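PDB 2FOK: FOKI restriction endonuclease from Planomicrobium okeanokoites, which catalyses metal-dependent cleavage of double-stranded DNA as a type IIS restriction endonuclease, with its recognition and cleavage domains carried in a single chain. Local coordinates for residues 6-11 with 66-71; 113-118 with 127-132; 406-411 with 432-437; 453-458 with 563-568. All coordinates share one frame; numbering follows the deposited sequence.

Contact 1 (6-11 with 66-71); sequences RTFGWV and YTYKEL
The guanidinium of Arg6 lies flat over one face of the Tyr68 ring, the two planes 7° apart and Arg6 CZ 3.7 Å from the ring centroid, a cation-pi stack. The aliphatic arm of the arginine uses the same face, Arg6 CD coming within 3.4 Å of Tyr68 CE2 in a CH-pi contact; a bend at chi2 (-62°) lays the arm along the ring. Phe8 arrives differently. Its CE1 meets Tyr68 CE2 at 3.9 Å, rim to rim, each atom near the plane of the other ring. A tyrosine suits the place because it offers a face to the cation and a hydroxyl beyond. A water joins that hydroxyl to the backbone, donating to Tyr68 OH at 2.9 Å and accepting from Thr7 N at 3.2 Å, and Tyr68 OH also bonds Asp108. A salt bridge from Arg6 NH2 to Asp127 is consistent with a fixed turn of the guanidinium over the ring. With an alanine in place of Tyr68, the Arg6 guanidinium would probably lose the ring beneath it, though still held by Asp127, and the water and Asp108 would lack their phenolic partner. Tyr68 opens helix 68-72, whose start a capping box of Thr67 and Glu70 closes. Leu111 of helix 104-116 packs on both Phe8 and Tyr68, while strand 66-67 pairs antiparallel with strand 128-131, all within subdomain 1 of the recognition domain.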
loop_
_atom_site.group_PDB
_atom_site.type_symbol
_atom_site.label_atom_id
_atom_site.label_comp_id
_atom_site.label_asym_id
_atom_site.label_seq_id
_atom_site.Cartn_x
_atom_site.Cartn_y
_atom_site.Cartn_z
ATOM N N ARG A 6 -9.767 14.943 -1.068
ATOM C CA ARG A 6 -10.307 13.610 -0.861
ATOM C C ARG A 6 -9.348 12.582 -1.449
ATOM O O ARG A 6 -8.322 12.940 -2.035
ATOM C CB ARG A 6 -11.685 13.489 -1.527
ATOM C CG ARG A 6 -12.718 14.512 -1.057
ATOM C CD ARG A 6 -12.992 14.344 0.449
ATOM N NE ARG A 6 -13.892 15.371 0.975
ATOM C CZ ARG A 6 -14.244 15.480 2.252
ATOM N NH1 ARG A 6 -13.772 14.623 3.144
ATOM N NH2 ARG A 6 -15.067 16.452 2.634
ATOM N N THR A 7 -9.693 11.311 -1.282
ATOM C CA THR A 7 -8.893 10.197 -1.767
ATOM C C THR A 7 -9.862 9.130 -2.268
ATOM O O THR A 7 -10.740 8.710 -1.519
ATOM C CB THR A 7 -8.040 9.609 -0.618
ATOM O OG1 THR A 7 -7.086 10.591 -0.183
ATOM C CG2 THR A 7 -7.311 8.349 -1.075
ATOM N N PHE A 8 -9.708 8.701 -3.524
ATOM C CA PHE A 8 -10.596 7.688 -4.115
ATOM C C PHE A 8 -9.836 6.672 -4.956
ATOM O O PHE A 8 -8.632 6.795 -5.169
ATOM C CB PHE A 8 -11.631 8.322 -5.060
ATOM C CG PHE A 8 -12.457 9.408 -4.450
ATOM C CD1 PHE A 8 -13.303 9.143 -3.379
ATOM C CD2 PHE A 8 -12.422 10.695 -4.983
ATOM C CE1 PHE A 8 -14.110 10.151 -2.842
ATOM C CE2 PHE A 8 -13.217 11.707 -4.463
ATOM C CZ PHE A 8 -14.067 11.440 -3.388
ATOM N N GLY A 9 -10.574 5.685 -5.458
ATOM C CA GLY A 9 -10.003 4.668 -6.326
ATOM C C GLY A 9 -9.444 3.455 -5.627
ATOM O O GLY A 9 -8.991 2.516 -6.285
ATOM N N TRP A 10 -9.496 3.458 -4.299
ATOM C CA TRP A 10 -8.936 2.366 -3.512
ATOM C C TRP A 10 -9.729 2.081 -2.237
ATOM O O TRP A 10 -9.918 2.960 -1.387
ATOM C CB TRP A 10 -7.493 2.706 -3.150
ATOM C CG TRP A 10 -6.658 3.150 -4.320
ATOM C CD1 TRP A 10 -6.432 4.438 -4.734
ATOM C CD2 TRP A 10 -5.949 2.310 -5.231
ATOM N NE1 TRP A 10 -5.630 4.444 -5.846
ATOM C CE2 TRP A 10 -5.320 3.151 -6.175
ATOM C CE3 TRP A 10 -5.783 0.920 -5.345
ATOM C CZ2 TRP A 10 -4.537 2.650 -7.223
ATOM C CZ3 TRP A 10 -5.000 0.422 -6.390
ATOM C CH2 TRP A 10 -4.387 1.288 -7.314
ATOM N N VAL A 11 -10.180 0.842 -2.105
ATOM C CA VAL A 11 -10.951 0.429 -0.938
ATOM C C VAL A 11 -10.209 -0.717 -0.247
ATOM O O VAL A 11 -9.707 -1.621 -0.906
ATOM C CB VAL A 11 -12.384 -0.015 -1.352
ATOM C CG1 VAL A 11 -13.384 0.430 -0.299
ATOM C CG2 VAL A 11 -12.755 0.594 -2.711
ATOM N N TYR A 66 -25.733 15.171 -3.255
ATOM C CA TYR A 66 -25.378 15.118 -1.835
ATOM C C TYR A 66 -23.912 15.488 -1.648
ATOM O O TYR A 66 -23.069 15.100 -2.450
ATOM C CB TYR A 66 -25.605 13.705 -1.261
ATOM C CG TYR A 66 -26.988 13.102 -1.463
ATOM C CD1 TYR A 66 -28.142 13.769 -1.046
ATOM C CD2 TYR A 66 -27.139 11.846 -2.043
ATOM C CE1 TYR A 66 -29.416 13.193 -1.203
ATOM C CE2 TYR A 66 -28.405 11.263 -2.204
ATOM C CZ TYR A 66 -29.534 11.943 -1.782
ATOM O OH TYR A 66 -30.776 11.371 -1.952
ATOM N N THR A 67 -23.609 16.237 -0.592
ATOM C CA THR A 67 -22.229 16.628 -0.314
ATOM C C THR A 67 -21.581 15.505 0.469
ATOM O O THR A 67 -22.267 14.649 1.031
ATOM C CB THR A 67 -22.136 17.905 0.547
ATOM O OG1 THR A 67 -22.639 17.631 1.856
ATOM C CG2 THR A 67 -22.931 19.041 -0.072
ATOM N N TYR A 68 -20.257 15.514 0.515
ATOM C CA TYR A 68 -19.525 14.484 1.237
ATOM C C TYR A 68 -20.063 14.326 2.655
ATOM O O TYR A 68 -20.373 13.217 3.087
ATOM C CB TYR A 68 -18.038 14.838 1.294
ATOM C CG TYR A 68 -17.124 13.635 1.275
ATOM C CD1 TYR A 68 -16.942 12.853 2.422
ATOM C CD2 TYR A 68 -16.438 13.279 0.115
ATOM C CE1 TYR A 68 -16.093 11.739 2.410
ATOM C CE2 TYR A 68 -15.589 12.173 0.088
ATOM C CZ TYR A 68 -15.423 11.408 1.239
ATOM O OH TYR A 68 -14.591 10.316 1.208
ATOM N N LYS A 69 -20.184 15.444 3.368
ATOM C CA LYS A 69 -20.675 15.438 4.739
ATOM C C LYS A 69 -22.048 14.792 4.886
ATOM O O LYS A 69 -22.225 13.867 5.676
ATOM C CB LYS A 69 -20.712 16.862 5.290
ATOM C CG LYS A 69 -21.086 16.921 6.755
ATOM C CD LYS A 69 -20.455 18.092 7.466
ATOM C CE LYS A 69 -20.729 18.019 8.966
ATOM N NZ LYS A 69 -21.378 16.730 9.373
ATOM N N GLU A 70 -23.022 15.272 4.126
ATOM C CA GLU A 70 -24.379 14.725 4.192
ATOM C C GLU A 70 -24.404 13.189 4.095
ATOM O O GLU A 70 -25.224 12.532 4.733
ATOM C CB GLU A 70 -25.239 15.326 3.069
ATOM C CG GLU A 70 -25.722 16.745 3.326
ATOM C CD GLU A 70 -25.884 17.550 2.043
ATOM O OE1 GLU A 70 -25.905 16.943 0.951
ATOM O OE2 GLU A 70 -25.993 18.791 2.118
ATOM N N LEU A 71 -23.501 12.627 3.294
ATOM C CA LEU A 71 -23.413 11.177 3.107
ATOM C C LEU A 71 -22.617 10.440 4.192
ATOM O O LEU A 71 -23.046 9.404 4.686
ATOM C CB LEU A 71 -22.769 10.863 1.753
ATOM C CG LEU A 71 -23.625 10.946 0.485
ATOM C CD1 LEU A 71 -22.742 11.267 -0.724
ATOM C CD2 LEU A 71 -24.329 9.630 0.282
HETATM O O HOH W 1 -11.787 11.065 1.190
#

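Contact 2 (113-118 with 127-132); sequences WAHALG and DSFVIT
With chi1 at 64°, Thr132 tucks OG1 between its own backbone N and carbonyl carbon, from where it reaches the carbonyl of Gly118; His115, its ring anti to the backbone N (chi1 171°), extends toward Phe129. The first of these pairs joins two helix ends. Gly118 closes helix 104-116 in a Schellman motif, which rests on two bonds back into the last turn and a positive phi that most residues with a side chain adopt at a cost. Thr132 is the N-cap of helix 133-140, and its hydroxyl also takes a weak bond from Gly135 N. Between the two helices runs the hairpin of strands 120-123 and 128-131, which recalls the wing of winged-helix members of the helix-turn-helix clan, to which this subdomain is assigned. Thr132 OG1 donates to Gly118 O at 2.7 Å, in the carbonyl plane and on a lone pair, with a C=O...OG1 angle of 145°. A valine in its place would probably leave the buried Gly118 carbonyl without this donor and the next helix without its side-chain cap. Earlier in the strand comes a looser van der Waals touch: His115 CD2 stands at the edge of the Phe129 ring, 4.3 Å from Phe129 CE2.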
loop_
_atom_site.group_PDB
_atom_site.type_symbol
_atom_site.label_atom_id
_atom_site.label_comp_id
_atom_site.label_asym_id
_atom_site.label_seq_id
_atom_site.Cartn_x
_atom_site.Cartn_y
_atom_site.Cartn_z
ATOM N N TRP A 113 -16.261 2.977 -2.845
ATOM C CA TRP A 113 -16.567 1.828 -3.685
ATOM C C TRP A 113 -17.547 2.206 -4.821
ATOM O O TRP A 113 -17.289 1.933 -5.988
ATOM C CB TRP A 113 -17.145 0.727 -2.797
ATOM C CG TRP A 113 -17.271 -0.632 -3.414
ATOM C CD1 TRP A 113 -16.810 -1.037 -4.633
ATOM C CD2 TRP A 113 -17.932 -1.770 -2.832
ATOM N NE1 TRP A 113 -17.147 -2.365 -4.850
ATOM C CE2 TRP A 113 -17.834 -2.833 -3.758
ATOM C CE3 TRP A 113 -18.601 -1.991 -1.614
ATOM C CZ2 TRP A 113 -18.378 -4.100 -3.503
ATOM C CZ3 TRP A 113 -19.143 -3.253 -1.360
ATOM C CH2 TRP A 113 -19.027 -4.288 -2.301
ATOM N N ALA A 114 -18.658 2.850 -4.484
ATOM C CA ALA A 114 -19.645 3.258 -5.490
ATOM C C ALA A 114 -18.995 4.161 -6.528
ATOM O O ALA A 114 -19.216 4.019 -7.726
ATOM C CB ALA A 114 -20.788 3.987 -4.827
ATOM N N HIS A 115 -18.182 5.090 -6.048
ATOM C CA HIS A 115 -17.488 6.023 -6.906
ATOM C C HIS A 115 -16.458 5.325 -7.795
ATOM O O HIS A 115 -16.344 5.642 -8.981
ATOM C CB HIS A 115 -16.819 7.094 -6.040
ATOM C CG HIS A 115 -15.901 7.992 -6.802
ATOM N ND1 HIS A 115 -14.573 7.688 -7.016
ATOM C CD2 HIS A 115 -16.128 9.167 -7.437
ATOM C CE1 HIS A 115 -14.021 8.637 -7.751
ATOM N NE2 HIS A 115 -14.943 9.545 -8.021
ATOM N N ALA A 116 -15.715 4.368 -7.235
ATOM C CA ALA A 116 -14.691 3.643 -7.993
ATOM C C ALA A 116 -15.238 2.866 -9.203
ATOM O O ALA A 116 -14.606 2.836 -10.261
ATOM C CB ALA A 116 -13.927 2.699 -7.067
ATOM N N LEU A 117 -16.409 2.249 -9.058
ATOM C CA LEU A 117 -17.002 1.489 -10.154
ATOM C C LEU A 117 -17.833 2.364 -11.088
ATOM O O LEU A 117 -18.459 1.866 -12.019
ATOM C CB LEU A 117 -17.868 0.353 -9.610
ATOM C CG LEU A 117 -17.110 -0.771 -8.911
ATOM C CD1 LEU A 117 -18.094 -1.823 -8.437
ATOM C CD2 LEU A 117 -16.081 -1.367 -9.861
ATOM N N GLY A 118 -17.851 3.664 -10.815
ATOM C CA GLY A 118 -18.563 4.599 -11.666
ATOM C C GLY A 118 -20.067 4.726 -11.547
ATOM O O GLY A 118 -20.706 5.192 -12.493
ATOM N N ASP A 127 -17.727 19.475 -3.639
ATOM C CA ASP A 127 -17.552 18.384 -2.682
ATOM C C ASP A 127 -18.817 17.543 -2.652
ATOM O O ASP A 127 -19.240 17.085 -1.591
ATOM C CB ASP A 127 -17.282 18.960 -1.286
ATOM C CG ASP A 127 -16.494 18.016 -0.401
ATOM O OD1 ASP A 127 -15.801 17.120 -0.935
ATOM O OD2 ASP A 127 -16.572 18.181 0.839
ATOM N N SER A 128 -19.407 17.339 -3.828
ATOM C CA SER A 128 -20.655 16.594 -3.943
ATOM C C SER A 128 -20.657 15.460 -4.965
ATOM O O SER A 128 -19.776 15.370 -5.812
ATOM C CB SER A 128 -21.788 17.570 -4.280
ATOM O OG SER A 128 -21.883 18.578 -3.294
ATOM N N PHE A 129 -21.668 14.602 -4.870
ATOM C CA PHE A 129 -21.826 13.474 -5.780
ATOM C C PHE A 129 -23.251 13.411 -6.340
ATOM O O PHE A 129 -24.202 13.930 -5.737
ATOM C CB PHE A 129 -21.574 12.127 -5.073
ATOM C CG PHE A 129 -20.250 12.022 -4.365
ATOM C CD1 PHE A 129 -19.999 12.755 -3.215
ATOM C CD2 PHE A 129 -19.282 11.130 -4.815
ATOM C CE1 PHE A 129 -18.816 12.605 -2.516
ATOM C CE2 PHE A 129 -18.087 10.968 -4.121
ATOM C CZ PHE A 129 -17.855 11.709 -2.966
ATOM N N VAL A 130 -23.376 12.753 -7.495
ATOM C CA VAL A 130 -24.658 12.511 -8.142
ATOM C C VAL A 130 -24.533 11.128 -8.786
ATOM O O VAL A 130 -23.435 10.640 -9.012
ATOM C CB VAL A 130 -24.998 13.552 -9.248
ATOM C CG1 VAL A 130 -25.178 14.937 -8.634
ATOM C CG2 VAL A 130 -23.912 13.557 -10.315
ATOM N N ILE A 131 -25.659 10.494 -9.059
ATOM C CA ILE A 131 -25.660 9.182 -9.678
ATOM C C ILE A 131 -25.281 9.374 -11.148
ATOM O O ILE A 131 -25.329 10.497 -11.657
ATOM C CB ILE A 131 -27.066 8.543 -9.551
ATOM C CG1 ILE A 131 -26.986 7.034 -9.744
ATOM C CG2 ILE A 131 -28.025 9.177 -10.556
ATOM C CD1 ILE A 131 -28.289 6.293 -9.397
ATOM N N THR A 132 -24.879 8.297 -11.820
ATOM C CA THR A 132 -24.518 8.388 -13.228
ATOM C C THR A 132 -25.470 7.578 -14.082
ATOM O O THR A 132 -26.494 7.075 -13.617
ATOM C CB THR A 132 -23.088 7.854 -13.523
ATOM O OG1 THR A 132 -23.034 6.457 -13.224
ATOM C CG2 THR A 132 -22.038 8.601 -12.713
#

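Contact 3 (406-411 with 432-437); sequences HEYIEL and FMKVYG
The last turn of helix 421-436 meets the irregular segment 406-411 through Tyr408, whose ring reaches Val435 and the arm of Lys434. Tyr408 CE2 approaches Val435 CG2 at 4.5 Å, and the phenolic end passes the aliphatic chain of Lys434, with Tyr408 OH 4.4 Å from Lys434 CD. The first is a light apolar touch, the second a loose approach of the hydroxyl to a methylene; a tyrosine suits them because its ring reaches across to the helix while its hydroxyl bonds Glu430 on the same helix. CG of Glu407 lies over one face of the ring, 4.0 Å above the Tyr408 plane and offset toward its rim. Both segments belong to the cleavage domain, of the PD-(D/E)XK nuclease clan, and the segment leading into helix 411-414 lies against the C-terminal end of helix 421-436. That helix ends in a wider pi-type turn, Gly437 N bonding Phe432 O at 3.0 Å. Glycine fits there, since at the backbone angles of Gly437 a beta carbon would press on Tyr436 O. Phe431 meets the Tyr408 ring edge-to-face, and Leu552 of helix 548-560 also packs on Tyr408.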
loop_
_atom_site.group_PDB
_atom_site.type_symbol
_atom_site.label_atom_id
_atom_site.label_comp_id
_atom_site.label_asym_id
_atom_site.label_seq_id
_atom_site.Cartn_x
_atom_site.Cartn_y
_atom_site.Cartn_z
ATOM N N HIS A 406 14.842 1.917 -6.681
ATOM C CA HIS A 406 14.160 3.130 -6.223
ATOM C C HIS A 406 13.110 2.945 -5.134
ATOM O O HIS A 406 12.918 3.818 -4.287
ATOM C CB HIS A 406 13.543 3.850 -7.425
ATOM C CG HIS A 406 14.538 4.636 -8.224
ATOM N ND1 HIS A 406 14.229 5.215 -9.436
ATOM C CD2 HIS A 406 15.834 4.945 -7.980
ATOM C CE1 HIS A 406 15.293 5.846 -9.903
ATOM N NE2 HIS A 406 16.281 5.698 -9.037
ATOM N N GLU A 407 12.435 1.809 -5.158
ATOM C CA GLU A 407 11.417 1.496 -4.167
ATOM C C GLU A 407 11.927 1.637 -2.727
ATOM O O GLU A 407 11.168 1.996 -1.826
ATOM C CB GLU A 407 10.927 0.067 -4.390
ATOM C CG GLU A 407 12.010 -0.985 -4.183
ATOM C CD GLU A 407 11.439 -2.364 -3.915
ATOM O OE1 GLU A 407 10.877 -2.572 -2.818
ATOM O OE2 GLU A 407 11.550 -3.235 -4.808
ATOM N N TYR A 408 13.210 1.351 -2.511
ATOM C CA TYR A 408 13.796 1.441 -1.174
ATOM C C TYR A 408 13.927 2.873 -0.676
ATOM O O TYR A 408 13.952 3.120 0.535
ATOM C CB TYR A 408 15.163 0.759 -1.142
ATOM C CG TYR A 408 15.067 -0.734 -1.304
ATOM C CD1 TYR A 408 14.374 -1.506 -0.374
ATOM C CD2 TYR A 408 15.623 -1.372 -2.415
ATOM C CE1 TYR A 408 14.234 -2.878 -0.548
ATOM C CE2 TYR A 408 15.490 -2.729 -2.600
ATOM C CZ TYR A 408 14.796 -3.482 -1.660
ATOM O OH TYR A 408 14.691 -4.839 -1.811
ATOM N N ILE A 409 14.005 3.821 -1.597
ATOM C CA ILE A 409 14.132 5.203 -1.173
ATOM C C ILE A 409 12.850 5.633 -0.461
ATOM O O ILE A 409 12.837 6.632 0.246
ATOM C CB ILE A 409 14.436 6.149 -2.368
ATOM C CG1 ILE A 409 13.140 6.672 -2.970
ATOM C CG2 ILE A 409 15.276 5.435 -3.412
ATOM C CD1 ILE A 409 12.751 8.028 -2.430
ATOM N N GLU A 410 11.784 4.858 -0.639
ATOM C CA GLU A 410 10.499 5.162 -0.012
ATOM C C GLU A 410 10.507 4.912 1.498
ATOM O O GLU A 410 9.605 5.345 2.205
ATOM C CB GLU A 410 9.383 4.335 -0.659
ATOM C CG GLU A 410 9.038 4.748 -2.089
ATOM C CD GLU A 410 8.592 6.205 -2.226
ATOM O OE1 GLU A 410 8.090 6.804 -1.245
ATOM O OE2 GLU A 410 8.744 6.758 -3.333
ATOM N N LEU A 411 11.529 4.210 1.978
ATOM C CA LEU A 411 11.683 3.897 3.395
ATOM C C LEU A 411 11.984 5.149 4.217
ATOM O O LEU A 411 11.797 5.160 5.423
ATOM C CB LEU A 411 12.823 2.901 3.586
ATOM C CG LEU A 411 12.788 1.560 2.868
ATOM C CD1 LEU A 411 13.725 0.605 3.584
ATOM C CD2 LEU A 411 11.368 1.004 2.858
ATOM N N PHE A 432 19.274 -5.547 3.358
ATOM C CA PHE A 432 20.541 -6.038 3.868
ATOM C C PHE A 432 20.996 -7.262 3.087
ATOM O O PHE A 432 22.128 -7.306 2.593
ATOM C CB PHE A 432 20.423 -6.370 5.361
ATOM C CG PHE A 432 20.849 -5.243 6.268
ATOM C CD1 PHE A 432 22.068 -4.597 6.069
ATOM C CD2 PHE A 432 20.024 -4.814 7.307
ATOM C CE1 PHE A 432 22.466 -3.535 6.892
ATOM C CE2 PHE A 432 20.409 -3.747 8.143
ATOM C CZ PHE A 432 21.634 -3.107 7.933
ATOM N N MET A 433 20.100 -8.235 2.955
ATOM C CA MET A 433 20.385 -9.489 2.258
ATOM C C MET A 433 20.474 -9.395 0.741
ATOM O O MET A 433 21.328 -10.021 0.125
ATOM C CB MET A 433 19.321 -10.536 2.609
ATOM C CG MET A 433 19.717 -11.442 3.757
ATOM S SD MET A 433 18.382 -11.691 4.927
ATOM C CE MET A 433 17.214 -12.582 3.911
ATOM N N LYS A 434 19.585 -8.616 0.141
ATOM C CA LYS A 434 19.553 -8.495 -1.305
ATOM C C LYS A 434 20.566 -7.530 -1.889
ATOM O O LYS A 434 21.099 -7.781 -2.973
ATOM C CB LYS A 434 18.145 -8.087 -1.762
ATOM C CG LYS A 434 17.170 -9.247 -1.853
ATOM C CD LYS A 434 16.011 -8.925 -2.784
ATOM C CE LYS A 434 14.897 -9.955 -2.657
ATOM N NZ LYS A 434 13.717 -9.609 -3.510
ATOM N N VAL A 435 20.841 -6.439 -1.180
ATOM C CA VAL A 435 21.760 -5.429 -1.689
ATOM C C VAL A 435 23.142 -5.415 -1.070
ATOM O O VAL A 435 24.140 -5.296 -1.787
ATOM C CB VAL A 435 21.144 -4.013 -1.569
ATOM C CG1 VAL A 435 22.090 -2.968 -2.174
ATOM C CG2 VAL A 435 19.802 -3.977 -2.281
ATOM N N TYR A 436 23.206 -5.522 0.254
ATOM C CA TYR A 436 24.485 -5.522 0.961
ATOM C C TYR A 436 25.176 -6.858 0.749
ATOM O O TYR A 436 26.382 -6.912 0.586
ATOM C CB TYR A 436 24.270 -5.288 2.455
ATOM C CG TYR A 436 24.260 -3.834 2.864
ATOM C CD1 TYR A 436 23.124 -3.048 2.684
ATOM C CD2 TYR A 436 25.374 -3.256 3.478
ATOM C CE1 TYR A 436 23.097 -1.713 3.113
ATOM C CE2 TYR A 436 25.361 -1.939 3.906
ATOM C CZ TYR A 436 24.217 -1.170 3.721
ATOM O OH TYR A 436 24.199 0.143 4.144
ATOM N N GLY A 437 24.401 -7.936 0.749
ATOM C CA GLY A 437 24.973 -9.253 0.527
ATOM C C GLY A 437 25.015 -10.147 1.744
ATOM O O GLY A 437 25.609 -11.222 1.709
#

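Contact 4 (453-458 with 563-568); sequences IYTVGS and LTLEEV
Leu565 pushes its CD1 against the methyl of Thr455, the two carbons, Leu565 CD1 and Thr455 CG2, lying 3.4 Å apart, closer than two methyl groups normally come. Beside this pair Ser458 OG rests 4.2 Å from Leu565 CB, a loose touch that borders the leucine near its backbone. Threonine suits the spot because its two branches do different work: at chi1 63° OG1 sits between the backbone N and the carbonyl carbon, where it bonds Tyr462 N, while CG2 is turned to the leucine. In the second shell, the carboxylate of Asp461 takes the backbone N-H groups of Gly457 and Ser458 as well as the threonine hydroxyl, holding the turn that carries Ser458. Gly457 has angles at which a beta carbon would collide with the carbonyl O before it. On the other side, Leu565 occupies the first turn of its helix. There Thr564 N bonds Glu567 OE1 at 2.9 Å on the anti lone pair, and Thr564 O accepts from both Glu567 N (3.0 Å) and Val568 N (3.2 Å). Tyr462 OH bonds Leu565 O, and Tyr438 and Ile558 of helix 548-560 pack on the leucine side chain. Helix 565-569 thus sits by the end of strand 451-454, which runs antiparallel to both its neighbours, 439-442 and 463-469, in the mixed sheet of the cleavage domain, of the PD-(D/E)XK clan.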
loop_
_atom_site.group_PDB
_atom_site.type_symbol
_atom_site.label_atom_id
_atom_site.label_comp_id
_atom_site.label_asym_id
_atom_site.label_seq_id
_atom_site.Cartn_x
_atom_site.Cartn_y
_atom_site.Cartn_z
ATOM N N ILE A 453 21.651 -10.883 10.909
ATOM C CA ILE A 453 22.439 -11.084 9.696
ATOM C C ILE A 453 23.918 -11.379 9.944
ATOM O O ILE A 453 24.487 -10.963 10.955
ATOM C CB ILE A 453 22.356 -9.834 8.788
ATOM C CG1 ILE A 453 23.026 -8.654 9.502
ATOM C CG2 ILE A 453 20.881 -9.562 8.398
ATOM C CD1 ILE A 453 22.696 -7.275 8.936
ATOM N N TYR A 454 24.539 -12.081 9.001
ATOM C CA TYR A 454 25.949 -12.409 9.120
ATOM C C TYR A 454 26.633 -12.532 7.760
ATOM O O TYR A 454 25.981 -12.494 6.710
ATOM C CB TYR A 454 26.116 -13.707 9.922
ATOM C CG TYR A 454 25.471 -14.901 9.285
ATOM C CD1 TYR A 454 26.174 -15.683 8.368
ATOM C CD2 TYR A 454 24.161 -15.253 9.584
ATOM C CE1 TYR A 454 25.589 -16.781 7.767
ATOM C CE2 TYR A 454 23.559 -16.360 8.984
ATOM C CZ TYR A 454 24.285 -17.114 8.079
ATOM O OH TYR A 454 23.715 -18.209 7.485
ATOM N N THR A 455 27.953 -12.681 7.787
ATOM C CA THR A 455 28.748 -12.792 6.573
ATOM C C THR A 455 29.375 -14.176 6.402
ATOM O O THR A 455 29.390 -14.981 7.331
ATOM C CB THR A 455 29.873 -11.736 6.570
ATOM O OG1 THR A 455 30.765 -11.985 7.659
ATOM C CG2 THR A 455 29.296 -10.339 6.721
ATOM N N VAL A 456 29.885 -14.449 5.204
ATOM C CA VAL A 456 30.539 -15.725 4.912
ATOM C C VAL A 456 31.645 -15.513 3.874
ATOM O O VAL A 456 31.383 -15.058 2.757
ATOM C CB VAL A 456 29.551 -16.776 4.347
ATOM C CG1 VAL A 456 30.321 -17.998 3.880
ATOM C CG2 VAL A 456 28.534 -17.173 5.400
ATOM N N GLY A 457 32.877 -15.848 4.244
ATOM C CA GLY A 457 33.990 -15.685 3.329
ATOM C C GLY A 457 34.755 -14.389 3.536
ATOM O O GLY A 457 35.752 -14.140 2.850
ATOM N N SER A 458 34.294 -13.550 4.461
ATOM C CA SER A 458 34.980 -12.289 4.734
ATOM C C SER A 458 36.226 -12.600 5.563
ATOM O O SER A 458 36.338 -13.694 6.106
ATOM C CB SER A 458 34.063 -11.353 5.513
ATOM O OG SER A 458 33.531 -10.356 4.674
ATOM N N LEU A 563 32.665 -0.193 -1.463
ATOM C CA LEU A 563 32.471 -0.489 -0.051
ATOM C C LEU A 563 32.428 -1.983 0.151
ATOM O O LEU A 563 31.845 -2.697 -0.651
ATOM C CB LEU A 563 31.182 0.134 0.475
ATOM C CG LEU A 563 30.920 -0.129 1.970
ATOM C CD1 LEU A 563 31.822 0.770 2.830
ATOM C CD2 LEU A 563 29.455 0.123 2.278
ATOM N N THR A 564 33.069 -2.464 1.209
ATOM C CA THR A 564 33.062 -3.889 1.494
ATOM C C THR A 564 32.410 -4.187 2.840
ATOM O O THR A 564 32.275 -3.309 3.696
ATOM C CB THR A 564 34.484 -4.468 1.487
ATOM O OG1 THR A 564 35.196 -3.991 2.632
ATOM C CG2 THR A 564 35.232 -4.058 0.203
ATOM N N LEU A 565 31.987 -5.437 3.007
ATOM C CA LEU A 565 31.349 -5.884 4.246
ATOM C C LEU A 565 32.351 -5.866 5.430
ATOM O O LEU A 565 31.948 -5.873 6.598
ATOM C CB LEU A 565 30.756 -7.297 4.044
ATOM C CG LEU A 565 29.405 -7.453 3.310
ATOM C CD1 LEU A 565 28.745 -8.756 3.726
ATOM C CD2 LEU A 565 28.462 -6.284 3.630
ATOM N N GLU A 566 33.651 -5.831 5.128
ATOM C CA GLU A 566 34.687 -5.788 6.173
ATOM C C GLU A 566 34.900 -4.336 6.582
ATOM O O GLU A 566 35.425 -4.043 7.660
ATOM C CB GLU A 566 36.009 -6.376 5.662
ATOM C CG GLU A 566 37.275 -5.903 6.413
ATOM C CD GLU A 566 37.428 -6.497 7.812
ATOM O OE1 GLU A 566 36.638 -7.386 8.193
ATOM O OE2 GLU A 566 38.346 -6.074 8.537
ATOM N N GLU A 567 34.493 -3.428 5.703
ATOM C CA GLU A 567 34.613 -2.012 5.970
ATOM C C GLU A 567 33.447 -1.569 6.835
ATOM O O GLU A 567 33.569 -0.624 7.606
ATOM C CB GLU A 567 34.656 -1.246 4.660
ATOM C CG GLU A 567 35.928 -1.536 3.878
ATOM C CD GLU A 567 36.117 -0.619 2.699
ATOM O OE1 GLU A 567 35.242 -0.600 1.813
ATOM O OE2 GLU A 567 37.142 0.086 2.662
ATOM N N VAL A 568 32.324 -2.280 6.711
ATOM C CA VAL A 568 31.114 -2.012 7.492
ATOM C C VAL A 568 31.412 -2.445 8.930
ATOM O O VAL A 568 31.123 -1.726 9.886
ATOM C CB VAL A 568 29.906 -2.834 6.957
ATOM C CG1 VAL A 568 28.735 -2.764 7.936
ATOM C CG2 VAL A 568 29.476 -2.307 5.602
#

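In the fold
The four contacts follow one another along the chain and form two pairs at opposite sides of its centre. Contacts 1 and 2, their centres about 8 Å apart, share the three-stranded antiparallel sheet of recognition subdomain 1, where strand 66-67 pairs with 128-131; Tyr68 N lies 2.8 Å from Asp127 O, a probable hydrogen bond. Contacts 3 and 4, centres about 16 Å apart, lie in the cleavage domain and touch where Phe432 CG of helix 421-436 packs 3.8 Å from Ile453 CD1 of the six-stranded mixed sheet. Between the pairs the centres are about 36 to 55 Å apart and nothing touches, consistent with recognition and cleavage being housed in separate domains.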